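Local coordinates for protein thiosulfate sulfurtransferase TUM1 (PDB 3UTN) that accepts persulfide sulfur from the cysteine desulfurase NFS1 and passes it to UBA4 for the 2-thiolation of the wobble uridine of tRNAs, at residues 71-76 with 143-148; 224-229 with 312-317; 230-235 with 321-326. All blocks are in the same frame, centred on the assembly; numbering follows the deposited sequence. Where two conformers were deposited one is given.

Interaction 1 (71-76 with 143-148)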
loop_
_atom_site.group_PDB
_atom_site.type_symbol
_atom_site.label_atom_id
_atom_site.label_comp_id
_atom_site.label_asym_id
_atom_site.label_seq_id
_atom_site.Cartn_x
_atom_site.Cartn_y
_atom_site.Cartn_z
ATOM N N PRO A 71 -6.063 -11.840 -17.241
ATOM C CA PRO A 71 -4.825 -11.405 -17.852
ATOM C C PRO A 71 -3.922 -10.731 -16.839
ATOM O O PRO A 71 -4.374 -9.979 -15.976
ATOM C CB PRO A 71 -5.289 -10.420 -18.918
ATOM C CG PRO A 71 -6.663 -10.891 -19.269
ATOM C CD PRO A 71 -7.239 -11.293 -17.944
ATOM N N ARG A 72 -2.645 -11.046 -16.918
ATOM C CA ARG A 72 -1.695 -10.423 -16.041
ATOM C C ARG A 72 -0.691 -9.747 -16.931
ATOM O O ARG A 72 -0.646 -9.991 -18.132
ATOM C CB ARG A 72 -1.020 -11.469 -15.148
ATOM C CG ARG A 72 -0.091 -12.415 -15.879
ATOM C CD ARG A 72 0.106 -13.704 -15.088
ATOM N NE ARG A 72 -1.176 -14.357 -14.898
ATOM C CZ ARG A 72 -1.772 -15.110 -15.814
ATOM N NH1 ARG A 72 -1.184 -15.344 -16.983
ATOM N NH2 ARG A 72 -2.948 -15.644 -15.550
ATOM N N ILE A 73 0.119 -8.888 -16.344
ATOM C CA ILE A 73 1.256 -8.387 -17.061
ATOM C C ILE A 73 2.150 -9.602 -17.253
ATOM O O ILE A 73 2.339 -10.373 -16.316
ATOM C CB ILE A 73 1.978 -7.308 -16.260
ATOM C CG1 ILE A 73 1.003 -6.179 -15.903
ATOM C CG2 ILE A 73 3.165 -6.795 -17.049
ATOM C CD1 ILE A 73 1.659 -4.987 -15.244
ATOM N N PRO A 74 2.668 -9.803 -18.474
ATOM C CA PRO A 74 3.508 -10.960 -18.736
ATOM C C PRO A 74 4.545 -11.152 -17.637
ATOM O O PRO A 74 5.057 -10.178 -17.097
ATOM C CB PRO A 74 4.187 -10.588 -20.049
ATOM C CG PRO A 74 3.145 -9.797 -20.765
ATOM C CD PRO A 74 2.478 -8.984 -19.686
ATOM N N ASN A 75 4.829 -12.406 -17.303
ATOM C CA ASN A 75 5.906 -12.749 -16.382
ATOM C C ASN A 75 5.602 -12.340 -14.958
ATOM O O ASN A 75 6.494 -12.288 -14.114
ATOM C CB ASN A 75 7.222 -12.117 -16.843
ATOM C CG ASN A 75 7.472 -12.325 -18.318
ATOM O OD1 ASN A 75 7.229 -13.405 -18.847
ATOM N ND2 ASN A 75 7.943 -11.286 -18.991
ATOM N N SER A 76 4.333 -12.049 -14.703
ATOM C CA SER A 76 3.894 -11.648 -13.380
ATOM C C SER A 76 4.078 -12.760 -12.383
ATOM O O SER A 76 3.934 -13.926 -12.712
ATOM C CB SER A 76 2.424 -11.272 -13.377
ATOM O OG SER A 76 2.226 -10.000 -13.951
ATOM N N TYR A 143 8.740 -1.092 -8.645
ATOM C CA TYR A 143 7.870 -0.128 -9.227
ATOM C C TYR A 143 6.481 -0.493 -8.858
ATOM O O TYR A 143 6.157 -1.659 -8.643
ATOM C CB TYR A 143 8.031 -0.117 -10.728
ATOM C CG TYR A 143 9.362 0.424 -11.148
ATOM C CD1 TYR A 143 9.543 1.785 -11.352
ATOM C CD2 TYR A 143 10.447 -0.424 -11.324
ATOM C CE1 TYR A 143 10.768 2.292 -11.739
ATOM C CE2 TYR A 143 11.676 0.072 -11.713
ATOM C CZ TYR A 143 11.828 1.429 -11.920
ATOM O OH TYR A 143 13.052 1.920 -12.296
ATOM N N LEU A 144 5.666 0.532 -8.749
ATOM C CA LEU A 144 4.276 0.335 -8.578
ATOM C C LEU A 144 3.721 0.739 -9.902
ATOM O O LEU A 144 3.814 1.900 -10.289
ATOM C CB LEU A 144 3.748 1.244 -7.488
ATOM C CG LEU A 144 2.250 1.132 -7.292
ATOM C CD1 LEU A 144 1.919 -0.301 -6.927
ATOM C CD2 LEU A 144 1.814 2.101 -6.216
ATOM N N LEU A 145 3.180 -0.234 -10.620
ATOM C CA LEU A 145 2.563 0.081 -11.874
ATOM C C LEU A 145 1.408 0.985 -11.558
ATOM O O LEU A 145 0.599 0.698 -10.676
ATOM C CB LEU A 145 2.079 -1.161 -12.600
ATOM C CG LEU A 145 1.428 -0.838 -13.946
ATOM C CD1 LEU A 145 2.460 -0.366 -14.954
ATOM C CD2 LEU A 145 0.710 -2.064 -14.446
ATOM N N ASN A 146 1.346 2.090 -12.276
ATOM C CA ASN A 146 0.299 3.034 -12.058
ATOM C C ASN A 146 -0.574 3.246 -13.290
ATOM O O ASN A 146 -0.332 4.140 -14.078
ATOM C CB ASN A 146 0.866 4.358 -11.576
ATOM C CG ASN A 146 -0.215 5.306 -11.168
ATOM O OD1 ASN A 146 -1.252 4.884 -10.651
ATOM N ND2 ASN A 146 -0.004 6.594 -11.419
ATOM N N ASN A 147 -1.577 2.407 -13.469
ATOM C CA ASN A 147 -1.773 1.213 -12.677
ATOM C C ASN A 147 -2.241 0.166 -13.654
ATOM O O ASN A 147 -2.320 0.426 -14.854
ATOM C CB ASN A 147 -2.801 1.431 -11.567
ATOM C CG ASN A 147 -4.137 1.928 -12.085
ATOM O OD1 ASN A 147 -4.408 1.906 -13.283
ATOM N ND2 ASN A 147 -4.982 2.376 -11.176
ATOM N N PHE A 148 -2.561 -1.008 -13.143
ATOM C CA PHE A 148 -2.978 -2.085 -13.991
ATOM C C PHE A 148 -4.282 -1.777 -14.700
ATOM O O PHE A 148 -4.491 -2.242 -15.812
ATOM C CB PHE A 148 -3.099 -3.361 -13.195
ATOM C CG PHE A 148 -3.195 -4.584 -14.038
ATOM C CD1 PHE A 148 -2.363 -4.755 -15.142
ATOM C CD2 PHE A 148 -4.093 -5.587 -13.710
ATOM C CE1 PHE A 148 -2.450 -5.899 -15.910
ATOM C CE2 PHE A 148 -4.174 -6.734 -14.472
ATOM C CZ PHE A 148 -3.351 -6.892 -15.570
#
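Of the 71-76 loop only P71 O lies at the edge of the F148 ring, in its plane, 3.3 Å from F148 CZ. The I73 side chain and CA of R72 approach the same ring obliquely, I73 CG1 at 3.5 Å from F148 CE1 and R72 CA at 3.9 Å from F148 CZ. F148 opens helix 148-153, and with CG anti to its backbone N (chi1 -166°) the ring is carried across to the loop. The I73 and F148 side chains run antiparallel, side by side, while I73 and L145, the last residue of strand 141-145, point their methyl ends at one another. Isoleucine suits this place, being apolar and long enough for CG1 to lie against CE1 and CD1 of F148 while CD1 carries on toward L145. F35 of helix 32-41 touches both I73 and L145, so the cluster ties the loop before edge strand 77-78 to an interior strand of the first rhodanese domain. Chemically the contact is almost wholly apolar. The polar atom closest to the ring, P71 O, meets its CH edge, where the weak positive charge of aryl hydrogens is likely to suit it, and R121 gives that oxygen a hydrogen bond.

Interaction 2 (224-229 with 312-317)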
loop_
_atom_site.group_PDB
_atom_site.type_symbol
_atom_site.label_atom_id
_atom_site.label_comp_id
_atom_site.label_asym_id
_atom_site.label_seq_id
_atom_site.Cartn_x
_atom_site.Cartn_y
_atom_site.Cartn_z
ATOM N N SER A 224 -15.848 -6.558 12.678
ATOM C CA SER A 224 -16.950 -6.676 13.631
ATOM C C SER A 224 -16.530 -6.354 15.059
ATOM O O SER A 224 -17.357 -5.950 15.876
ATOM C CB SER A 224 -17.545 -8.085 13.570
ATOM O OG SER A 224 -16.522 -9.067 13.640
ATOM N N ASP A 225 -15.248 -6.543 15.353
ATOM C CA ASP A 225 -14.716 -6.363 16.699
ATOM C C ASP A 225 -14.250 -4.931 16.935
ATOM O O ASP A 225 -13.921 -4.554 18.060
ATOM C CB ASP A 225 -13.558 -7.338 16.940
ATOM C CG ASP A 225 -12.437 -7.187 15.918
ATOM O OD1 ASP A 225 -12.710 -6.774 14.769
ATOM O OD2 ASP A 225 -11.278 -7.493 16.264
ATOM N N ILE A 226 -14.238 -4.144 15.863
ATOM C CA ILE A 226 -13.618 -2.826 15.863
ATOM C C ILE A 226 -14.658 -1.752 15.615
ATOM O O ILE A 226 -15.322 -1.759 14.582
ATOM C CB ILE A 226 -12.520 -2.721 14.774
ATOM C CG1 ILE A 226 -11.473 -3.824 14.934
ATOM C CG2 ILE A 226 -11.826 -1.371 14.818
ATOM C CD1 ILE A 226 -10.865 -3.906 16.317
ATOM N N PRO A 227 -14.815 -0.826 16.570
ATOM C CA PRO A 227 -15.595 0.354 16.257
ATOM C C PRO A 227 -14.800 1.233 15.312
ATOM O O PRO A 227 -13.573 1.137 15.257
ATOM C CB PRO A 227 -15.741 1.054 17.609
ATOM C CG PRO A 227 -14.611 0.547 18.431
ATOM C CD PRO A 227 -14.380 -0.856 17.976
ATOM N N SER A 228 -15.496 2.081 14.574
ATOM C CA SER A 228 -14.823 3.050 13.741
ATOM C C SER A 228 -14.437 4.258 14.585
ATOM O O SER A 228 -14.402 4.191 15.814
ATOM C CB SER A 228 -15.704 3.447 12.565
ATOM O OG SER A 228 -16.948 3.945 13.015
ATOM N N GLY A 229 -14.153 5.368 13.924
ATOM C CA GLY A 229 -13.594 6.508 14.609
ATOM C C GLY A 229 -12.151 6.570 14.195
ATOM O O GLY A 229 -11.730 5.876 13.271
ATOM N N GLU A 312 -5.431 -2.411 14.854
ATOM C CA GLU A 312 -4.531 -2.596 15.964
ATOM C C GLU A 312 -4.737 -1.486 16.968
ATOM O O GLU A 312 -4.740 -1.728 18.171
ATOM C CB GLU A 312 -3.090 -2.600 15.506
ATOM C CG GLU A 312 -2.132 -2.878 16.638
ATOM C CD GLU A 312 -0.744 -2.377 16.358
ATOM O OE1 GLU A 312 -0.602 -1.245 15.845
ATOM O OE2 GLU A 312 0.204 -3.116 16.668
ATOM N N TRP A 313 -4.911 -0.268 16.465
ATOM C CA TRP A 313 -5.117 0.871 17.330
ATOM C C TRP A 313 -6.219 0.611 18.309
ATOM O O TRP A 313 -6.023 0.729 19.513
ATOM C CB TRP A 313 -5.457 2.119 16.540
ATOM C CG TRP A 313 -5.642 3.250 17.492
ATOM C CD1 TRP A 313 -6.829 3.790 17.952
ATOM C CD2 TRP A 313 -4.589 3.972 18.198
ATOM N NE1 TRP A 313 -6.588 4.796 18.845
ATOM C CE2 TRP A 313 -5.263 4.953 19.039
ATOM C CE3 TRP A 313 -3.200 3.919 18.197
ATOM C CZ2 TRP A 313 -4.561 5.834 19.839
ATOM C CZ3 TRP A 313 -2.504 4.806 19.012
ATOM C CH2 TRP A 313 -3.172 5.735 19.816
ATOM N N VAL A 314 -7.389 0.268 17.785
ATOM C CA VAL A 314 -8.560 -0.005 18.603
ATOM C C VAL A 314 -8.307 -1.163 19.547
ATOM O O VAL A 314 -8.526 -1.046 20.756
ATOM C CB VAL A 314 -9.782 -0.309 17.733
ATOM C CG1 VAL A 314 -10.899 -0.927 18.562
ATOM C CG2 VAL A 314 -10.253 0.971 17.090
ATOM N N LEU A 315 -7.829 -2.269 18.989
ATOM C CA LEU A 315 -7.618 -3.487 19.762
ATOM C C LEU A 315 -6.627 -3.294 20.896
ATOM O O LEU A 315 -6.805 -3.848 21.975
ATOM C CB LEU A 315 -7.179 -4.632 18.855
ATOM C CG LEU A 315 -8.303 -5.221 18.002
ATOM C CD1 LEU A 315 -7.769 -6.258 17.027
ATOM C CD2 LEU A 315 -9.395 -5.812 18.884
ATOM N N LYS A 316 -5.595 -2.494 20.656
ATOM C CA LYS A 316 -4.580 -2.264 21.670
ATOM C C LYS A 316 -4.924 -1.110 22.608
ATOM O O LYS A 316 -4.537 -1.124 23.773
ATOM C CB LYS A 316 -3.219 -2.033 21.021
ATOM C CG LYS A 316 -2.541 -3.296 20.515
ATOM C CD LYS A 316 -1.118 -2.993 20.092
ATOM C CE LYS A 316 -0.347 -4.240 19.713
ATOM N NZ LYS A 316 0.988 -3.880 19.160
ATOM N N SER A 317 -5.651 -0.118 22.099
ATOM C CA SER A 317 -5.886 1.123 22.839
ATOM C C SER A 317 -7.215 1.137 23.566
ATOM O O SER A 317 -7.357 1.791 24.598
ATOM C CB SER A 317 -5.827 2.323 21.900
ATOM O OG SER A 317 -4.642 2.305 21.131
#
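I226 and V314 lie alongside one another and run in opposite directions, I226 CG2 resting 3.6 Å from V314 CG2. The CD1 end of the same isoleucine turns across L315 at about a right angle and presses on its branch point, with I226 CD1 only 3.3 Å from L315 CG, tighter than usual for two carbons. CG1 of I226 stands beside the backbone N (chi1 -55°), and a second bend at chi2 -53° folds CD1 toward the helix. P227 meets the other branch of the valine, its ring atom CD 3.5 Å from V314 CG1. The short, branched V314 suits a helix face that a loop backbone approaches closely, whereas the longer L315 lies at the exposed margin of the contact. There the leucine crosses D225, whose OD2 sits 3.6 Å from L315 CD2; that carboxylate takes its charge partner from R223. W310, one turn earlier on the helix, also touches I226 and donates its indole N-H to P227 O. Loop 224-229, leading into edge strand 234-236, thus packs on helix 309-317 in the rhodanese fold, a parallel five-stranded sheet (order 1-5-4-2-3) flanked by helices, here in the domain that carries the catalytic cysteine.

Interaction 3 (230-235 with 321-326)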
loop_
_atom_site.group_PDB
_atom_site.type_symbol
_atom_site.label_atom_id
_atom_site.label_comp_id
_atom_site.label_asym_id
_atom_site.label_seq_id
_atom_site.Cartn_x
_atom_site.Cartn_y
_atom_site.Cartn_z
ATOM N N HIS A 230 -11.371 7.386 14.878
ATOM C CA HIS A 230 -10.009 7.558 14.449
ATOM C C HIS A 230 -9.082 7.749 15.583
ATOM O O HIS A 230 -9.493 7.945 16.732
ATOM C CB HIS A 230 -9.901 8.723 13.496
ATOM C CG HIS A 230 -10.330 10.024 14.092
ATOM N ND1 HIS A 230 -11.609 10.427 14.092
ATOM C CD2 HIS A 230 -9.601 11.025 14.719
ATOM C CE1 HIS A 230 -11.696 11.622 14.687
ATOM N NE2 HIS A 230 -10.462 11.992 15.059
ATOM N N ILE A 231 -7.804 7.670 15.251
ATOM C CA ILE A 231 -6.767 7.882 16.213
ATOM C C ILE A 231 -6.719 9.381 16.415
ATOM O O ILE A 231 -6.629 10.132 15.448
ATOM C CB ILE A 231 -5.427 7.362 15.703
ATOM C CG1 ILE A 231 -5.547 5.882 15.329
ATOM C CG2 ILE A 231 -4.351 7.563 16.751
ATOM C CD1 ILE A 231 -4.383 5.372 14.523
ATOM N N PRO A 232 -6.832 9.824 17.671
ATOM C CA PRO A 232 -6.734 11.243 17.940
ATOM C C PRO A 232 -5.448 11.781 17.335
ATOM O O PRO A 232 -4.384 11.174 17.483
ATOM C CB PRO A 232 -6.689 11.296 19.466
ATOM C CG PRO A 232 -7.475 10.097 19.880
ATOM C CD PRO A 232 -7.037 9.048 18.905
ATOM N N GLY A 233 -5.567 12.885 16.612
ATOM C CA GLY A 233 -4.422 13.509 15.990
ATOM C C GLY A 233 -4.291 13.137 14.532
ATOM O O GLY A 233 -3.527 13.754 13.802
ATOM N N THR A 234 -5.033 12.121 14.104
ATOM C CA THR A 234 -5.042 11.760 12.705
ATOM C C THR A 234 -6.080 12.581 11.975
ATOM O O THR A 234 -6.919 13.250 12.579
ATOM C CB THR A 234 -5.335 10.267 12.462
ATOM O OG1 THR A 234 -6.610 9.938 13.020
ATOM C CG2 THR A 234 -4.247 9.394 13.077
ATOM N N GLN A 235 -6.009 12.521 10.661
ATOM C CA GLN A 235 -6.913 13.258 9.819
ATOM C C GLN A 235 -7.396 12.305 8.762
ATOM O O GLN A 235 -6.670 11.381 8.392
ATOM C CB GLN A 235 -6.183 14.407 9.163
ATOM C CG GLN A 235 -5.561 15.379 10.137
ATOM C CD GLN A 235 -4.720 16.380 9.402
ATOM O OE1 GLN A 235 -5.249 17.285 8.785
ATOM N NE2 GLN A 235 -3.408 16.205 9.436
ATOM N N TRP A 321 -9.345 5.627 23.257
ATOM C CA TRP A 321 -8.441 6.211 22.286
ATOM C C TRP A 321 -9.035 6.244 20.922
ATOM O O TRP A 321 -8.329 6.265 19.917
ATOM C CB TRP A 321 -7.149 5.445 22.296
ATOM C CG TRP A 321 -6.434 5.652 23.591
ATOM C CD1 TRP A 321 -6.275 4.749 24.632
ATOM C CD2 TRP A 321 -5.791 6.883 24.043
ATOM N NE1 TRP A 321 -5.572 5.316 25.662
ATOM C CE2 TRP A 321 -5.252 6.595 25.373
ATOM C CE3 TRP A 321 -5.599 8.142 23.493
ATOM C CZ2 TRP A 321 -4.552 7.539 26.097
ATOM C CZ3 TRP A 321 -4.898 9.091 24.237
ATOM C CH2 TRP A 321 -4.387 8.796 25.509
ATOM N N ILE A 322 -10.358 6.262 20.892
ATOM C CA ILE A 322 -11.094 6.358 19.663
ATOM C C ILE A 322 -11.716 7.733 19.626
ATOM O O ILE A 322 -12.580 8.059 20.441
ATOM C CB ILE A 322 -12.179 5.271 19.579
ATOM C CG1 ILE A 322 -11.524 3.888 19.544
ATOM C CG2 ILE A 322 -13.088 5.513 18.380
ATOM C CD1 ILE A 322 -12.504 2.741 19.537
ATOM N N ALA A 323 -11.241 8.549 18.698
ATOM C CA ALA A 323 -11.835 9.844 18.472
ATOM C C ALA A 323 -12.912 9.697 17.411
ATOM O O ALA A 323 -12.774 8.909 16.476
ATOM C CB ALA A 323 -10.780 10.849 18.050
ATOM N N GLU A 324 -13.999 10.435 17.584
ATOM C CA GLU A 324 -15.077 10.449 16.616
ATOM C C GLU A 324 -15.042 11.751 15.848
ATOM O O GLU A 324 -14.299 12.671 16.198
ATOM C CB GLU A 324 -16.424 10.329 17.316
ATOM C CG GLU A 324 -16.795 8.926 17.741
ATOM C CD GLU A 324 -17.958 8.912 18.716
ATOM O OE1 GLU A 324 -18.219 9.956 19.355
ATOM O OE2 GLU A 324 -18.608 7.855 18.852
ATOM N N ASN A 325 -15.869 11.818 14.809
ATOM C CA ASN A 325 -16.006 13.006 13.980
ATOM C C ASN A 325 -14.632 13.530 13.583
ATOM O O ASN A 325 -13.871 12.805 12.946
ATOM C CB ASN A 325 -16.877 14.048 14.686
ATOM C CG ASN A 325 -18.181 13.457 15.193
ATOM O OD1 ASN A 325 -18.871 12.735 14.470
ATOM N ND2 ASN A 325 -18.516 13.746 16.445
ATOM N N ARG A 326 -14.300 14.751 13.986
ATOM C CA ARG A 326 -13.001 15.337 13.652
ATOM C C ARG A 326 -12.172 15.679 14.883
ATOM O O ARG A 326 -11.286 16.533 14.824
ATOM C CB ARG A 326 -13.190 16.578 12.779
ATOM C CG ARG A 326 -13.889 16.309 11.458
ATOM C CD ARG A 326 -13.193 15.207 10.675
ATOM N NE ARG A 326 -13.510 15.312 9.259
ATOM C CZ ARG A 326 -12.782 15.981 8.373
ATOM N NH1 ARG A 326 -11.664 16.597 8.744
ATOM N NH2 ARG A 326 -13.172 16.024 7.108
#
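The imidazole of H230 lies over the methyl group of A323, a CH-pi contact in which A323 CB stands 3.5 Å from the ring centroid, displaced toward the rim on the NE2 side. The two backbones also form a single antiparallel bridge of the hydrogen-bonded kind: H230 N donates to A323 O at 2.6 Å, and A323 N returns a bond to H230 O at 2.7 Å. Both donors lie in the carbonyl planes of their acceptors, with N-H...O angles of 154° and 159°. The histidine CG is wedged between its own backbone N and carbonyl carbon (chi1 60°), which folds the ring back over the 321-326 segment. Its CE1 corner then faces two carbonyls, E324 O at the ring edge and N325 O, which is 3.0 Å from H230 CE1. A323 suits its place because a single methyl fits between this ring and the proline ring of P232, whose CG is 3.9 Å from A323 CB. P232 CD in turn rests 3.2 Å from W321 O.

Both ring nitrogens of H230 have backbone oxygens as partners, ND1 with F215 and NE2 with D327 at the C-terminus. A leucine here would probably leave F215 O and the terminal oxygen of D327 without their ring-nitrogen partners, and the chain end less firmly held.

I231 opens a type II turn closed by T234, with G233 at the position whose backbone angles call for glycine. The turn leads into edge strand 234-236 of the parallel sheet. F215 of helix 212-216 stacks on H230, V195 of helix 188-196 touches I231, P232 and W321, and helix 309-317 packs against I231 and I322, so the segment before the C-terminus packs among these three helices, beside the turn that enters the edge strand.

The two rhodanese domains divide these contacts. Interaction 1 belongs to the first and lies far from the others, its centre about 34 Å from that of interaction 2 and about 36 Å from that of interaction 3, on the opposite side of the chain's centre. Interactions 2 and 3 share the second, catalytic domain, with centres about 12 Å apart, and they interlock: their segments alternate along the chain, I322 packs on P227, and W313 NE1 comes within 2.5 Å of W321 O, probably as a hydrogen bond. Both lie near the active site without touching C282. That persulfide-forming cysteine has its side chain about 11 Å from that of I226 and about 9 Å from that of I231.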